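Local coordinates for protein glutathione S-transferase (PDB 6M1T) that binds glutathione and probably transfers it to electrophilic compounds, a detoxifying reaction, at residues 173-176 / 177-180; 158-161 / 162-166. All blocks are in the same frame, centred on the assembly; numbering follows the deposited sequence.

Both contacts belong to the C-terminal domain and are local, each joining neighbouring residues of one continuous stretch, so neither closes a long loop. Along the chain, contact 2 comes first, at the end of helix 153-162, where the backbone leaves the helix and W164 turns toward the glutathione site. The loop then runs on to contact 1, which forms the N-cap and first turn of helix 176-186. They follow in series, without nesting or crossing, with centres about 12 Å apart. L178 CD1 and L162 CD2 meet at 4.0 Å, linking the two helices; both leucines also pack on L133 of helix 119-139 and help line the pocket of the bound cysteine.

Contact 1 (173-176 / 177-180); sequences SAYP and NLGA. With CYS (cysteine), chain D.
With CG beside the backbone N in both residues, Y175 (chi1 -45°) and L178 (chi1 -63°) meet at the N-terminal start of helix 176-186, where Y175 holds the N-cap position and P176 begins the first turn. The extended second torsion of L178 carries CD1 back toward the cap, so that CD1 touches Y175 CB at 3.7 Å; relative to the tyrosine ring this methyl stands obliquely. The ring itself turns away from L178, and one face is overlaid by the CB of A174. Cap and turn are joined mainly through the backbone. G179 N donates to Y175 O at 3.0 Å in a nearly straight bond, 170° at the hydrogen, and A180 N follows with a bond to P176 O at 3.1 Å. A CB on G179 would press on P176 O. P176 and N177 lie side by side and point the same way. D137 of helix 119-139 completes the cap: its carboxylate accepts from L178 N and its carbonyl O from N177 ND2, while the L178 side chain packs on L133 of the same helix. L178 and G179 also belong to the pocket of a bound cysteine, whose SG lies 3.5 Å from L178 O.

Contact 2 (158-161 / 162-166); sequences LFVM and LGWPA
L158 opens the contact by packing on L162 one turn ahead: its CG lies 3.8 Å from L162 CD1, and the two side chains cross at a slant. CG of L158 is anti to its own N (chi1 176°), which brings its end nearer to L162, while L162 N bonds L158 O at 2.9 Å. F159 contributes its carbonyl, which receives weak bonds from L162 N and G163 N; its ring packs on I185 and A186 of helix 176-186. At V160 the bonding tightens to a three-residue step, G163 N reaching V160 O at 3.1 Å from above the carbonyl plane. Here helix 153-162 of the all-helical GST C-terminal domain gives way to a loop, and W164 folds its indole back over the last turn. V160 O lies above the rim of one indole face. M161 CA sits over the centre of that same face, and M161 CG makes a CH-pi contact 4.0 Å from the centroid of the six-membered ring of W164, with SD set obliquely in a Met-aromatic contact. An alanine in place of W164 would probably leave M161 CG without its aromatic partner and G8 O without the NE1 donor, opening a gap beside the glutathione-binding C10 and H106. M161 O accepts from W164 N at 3.0 Å and also touches P165 CD.

Contact 1 (173-176 / 177-180)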
loop_
_atom_site.group_PDB
_atom_site.type_symbol
_atom_site.label_atom_id
_atom_site.label_comp_id
_atom_site.label_asym_id
_atom_site.label_seq_id
_atom_site.Cartn_x
_atom_site.Cartn_y
_atom_site.Cartn_z
ATOM N N SER A 173 10.347 -1.477 -24.829
ATOM C CA SER A 173 11.421 -2.307 -25.464
ATOM C C SER A 173 12.629 -2.501 -24.527
ATOM O O SER A 173 13.226 -3.611 -24.531
ATOM C CB SER A 173 11.866 -1.736 -26.799
ATOM O OG SER A 173 10.962 -2.138 -27.806
ATOM N N ALA A 174 13.001 -1.495 -23.736
ATOM C CA ALA A 174 14.133 -1.598 -22.786
ATOM C C ALA A 174 13.927 -2.714 -21.751
ATOM O O ALA A 174 14.906 -3.047 -21.072
ATOM C CB ALA A 174 14.374 -0.267 -22.118
ATOM N N TYR A 175 12.722 -3.278 -21.583
ATOM C CA TYR A 175 12.407 -4.206 -20.460
ATOM C C TYR A 175 11.844 -5.506 -21.025
ATOM O O TYR A 175 10.669 -5.812 -20.849
ATOM C CB TYR A 175 11.482 -3.494 -19.457
ATOM C CG TYR A 175 11.923 -2.083 -19.146
ATOM C CD1 TYR A 175 13.039 -1.854 -18.351
ATOM C CD2 TYR A 175 11.280 -0.981 -19.691
ATOM C CE1 TYR A 175 13.475 -0.569 -18.061
ATOM C CE2 TYR A 175 11.724 0.311 -19.434
ATOM C CZ TYR A 175 12.832 0.516 -18.629
ATOM O OH TYR A 175 13.288 1.775 -18.326
ATOM N N PRO A 176 12.656 -6.349 -21.713
ATOM C CA PRO A 176 12.086 -7.425 -22.519
ATOM C C PRO A 176 11.532 -8.556 -21.647
ATOM O O PRO A 176 10.705 -9.255 -22.125
ATOM C CB PRO A 176 13.303 -7.885 -23.363
ATOM C CG PRO A 176 14.475 -7.652 -22.455
ATOM C CD PRO A 176 14.130 -6.351 -21.735
ATOM N N ASN A 177 11.980 -8.709 -20.403
ATOM C CA ASN A 177 11.404 -9.696 -19.458
ATOM C C ASN A 177 9.983 -9.220 -19.080
ATOM O O ASN A 177 9.094 -10.071 -18.999
ATOM C CB ASN A 177 12.291 -9.942 -18.233
ATOM C CG ASN A 177 13.727 -10.219 -18.641
ATOM O OD1 ASN A 177 13.952 -10.788 -19.715
ATOM N ND2 ASN A 177 14.683 -9.801 -17.820
ATOM N N LEU A 178 9.774 -7.911 -18.941
ATOM C CA LEU A 178 8.417 -7.341 -18.677
ATOM C C LEU A 178 7.538 -7.580 -19.902
ATOM O O LEU A 178 6.485 -8.162 -19.698
ATOM C CB LEU A 178 8.528 -5.858 -18.319
ATOM C CG LEU A 178 9.302 -5.569 -17.034
ATOM C CD1 LEU A 178 9.184 -4.113 -16.669
ATOM C CD2 LEU A 178 8.832 -6.421 -15.868
ATOM N N GLY A 179 8.035 -7.265 -21.120
ATOM C CA GLY A 179 7.406 -7.580 -22.420
ATOM C C GLY A 179 6.869 -9.001 -22.480
ATOM O O GLY A 179 5.666 -9.187 -22.756
ATOM N N ALA A 180 7.712 -10.000 -22.250
ATOM C CA ALA A 180 7.318 -11.429 -22.331
ATOM C C ALA A 180 6.258 -11.748 -21.268
ATOM O O ALA A 180 5.333 -12.545 -21.523
ATOM C CB ALA A 180 8.542 -12.291 -22.145
HETATM N N CYS D . 2.959 -3.485 -23.822
HETATM C CA CYS D . 3.865 -4.375 -23.032
HETATM C C CYS D . 3.788 -5.812 -23.572
HETATM O O CYS D . 2.652 -6.262 -23.869
HETATM C CB CYS D . 3.510 -4.299 -21.549
HETATM S SG CYS D . 4.583 -5.267 -20.446
#

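Contact 2 (158-161 / 162-166)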
loop_
_atom_site.group_PDB
_atom_site.type_symbol
_atom_site.label_atom_id
_atom_site.label_comp_id
_atom_site.label_asym_id
_atom_site.label_seq_id
_atom_site.Cartn_x
_atom_site.Cartn_y
_atom_site.Cartn_z
ATOM N N LEU A 158 0.322 -5.923 -11.287
ATOM C CA LEU A 158 1.541 -5.458 -11.984
ATOM C C LEU A 158 1.219 -5.324 -13.463
ATOM O O LEU A 158 1.559 -4.279 -14.037
ATOM C CB LEU A 158 2.717 -6.414 -11.765
ATOM C CG LEU A 158 4.001 -6.080 -12.522
ATOM C CD1 LEU A 158 4.479 -4.649 -12.222
ATOM C CD2 LEU A 158 5.080 -7.116 -12.190
ATOM N N PHE A 159 0.601 -6.366 -14.047
ATOM C CA PHE A 159 0.249 -6.371 -15.495
ATOM C C PHE A 159 -0.506 -5.095 -15.862
ATOM O O PHE A 159 -0.171 -4.435 -16.820
ATOM C CB PHE A 159 -0.636 -7.567 -15.811
ATOM C CG PHE A 159 -1.181 -7.569 -17.203
ATOM C CD1 PHE A 159 -0.380 -8.001 -18.246
ATOM C CD2 PHE A 159 -2.515 -7.262 -17.450
ATOM C CE1 PHE A 159 -0.878 -8.091 -19.536
ATOM C CE2 PHE A 159 -3.012 -7.351 -18.744
ATOM C CZ PHE A 159 -2.185 -7.733 -19.785
ATOM N N VAL A 160 -1.495 -4.708 -15.041
ATOM C CA VAL A 160 -2.313 -3.500 -15.335
ATOM C C VAL A 160 -1.420 -2.256 -15.391
ATOM O O VAL A 160 -1.498 -1.506 -16.368
ATOM C CB VAL A 160 -3.502 -3.342 -14.376
ATOM C CG1 VAL A 160 -4.144 -1.970 -14.528
ATOM C CG2 VAL A 160 -4.498 -4.450 -14.592
ATOM N N MET A 161 -0.577 -2.028 -14.401
ATOM C CA MET A 161 0.329 -0.863 -14.351
ATOM C C MET A 161 1.404 -0.921 -15.456
ATOM O O MET A 161 1.812 0.130 -15.884
ATOM C CB MET A 161 0.964 -0.782 -12.954
ATOM C CG MET A 161 -0.098 -0.621 -11.864
ATOM S SD MET A 161 0.716 -0.219 -10.264
ATOM C CE MET A 161 -0.195 -1.259 -9.145
ATOM N N LEU A 162 1.807 -2.103 -15.943
ATOM C CA LEU A 162 2.785 -2.219 -17.076
ATOM C C LEU A 162 2.129 -1.788 -18.383
ATOM O O LEU A 162 2.847 -1.397 -19.304
ATOM C CB LEU A 162 3.327 -3.653 -17.136
ATOM C CG LEU A 162 4.220 -4.053 -15.972
ATOM C CD1 LEU A 162 4.728 -5.475 -16.176
ATOM C CD2 LEU A 162 5.372 -3.120 -15.785
ATOM N N GLY A 163 0.797 -1.696 -18.417
ATOM C CA GLY A 163 0.089 -1.011 -19.513
ATOM C C GLY A 163 0.186 0.505 -19.512
ATOM O O GLY A 163 -0.259 1.087 -20.525
ATOM N N TRP A 164 0.707 1.159 -18.455
ATOM C CA TRP A 164 0.702 2.642 -18.336
ATOM C C TRP A 164 1.894 3.349 -18.990
ATOM O O TRP A 164 1.696 4.395 -19.590
ATOM C CB TRP A 164 0.598 3.063 -16.870
ATOM C CG TRP A 164 -0.718 2.696 -16.273
ATOM C CD1 TRP A 164 -1.853 2.262 -16.885
ATOM C CD2 TRP A 164 -1.011 2.760 -14.871
ATOM N NE1 TRP A 164 -2.847 2.065 -15.954
ATOM C CE2 TRP A 164 -2.340 2.331 -14.704
ATOM C CE3 TRP A 164 -0.240 3.104 -13.772
ATOM C CZ2 TRP A 164 -2.939 2.262 -13.446
ATOM C CZ3 TRP A 164 -0.810 2.999 -12.524
ATOM C CH2 TRP A 164 -2.144 2.600 -12.370
ATOM N N PRO A 165 3.135 2.860 -18.874
ATOM C CA PRO A 165 4.287 3.584 -19.429
ATOM C C PRO A 165 4.089 3.967 -20.904
ATOM O O PRO A 165 4.496 5.065 -21.277
ATOM C CB PRO A 165 5.436 2.591 -19.247
ATOM C CG PRO A 165 5.030 1.757 -18.072
ATOM C CD PRO A 165 3.526 1.645 -18.162
ATOM N N ALA A 166 3.431 3.119 -21.694
ATOM C CA ALA A 166 3.303 3.372 -23.159
ATOM C C ALA A 166 2.475 4.634 -23.389
ATOM O O ALA A 166 2.642 5.260 -24.428
ATOM C CB ALA A 166 2.736 2.184 -23.898
#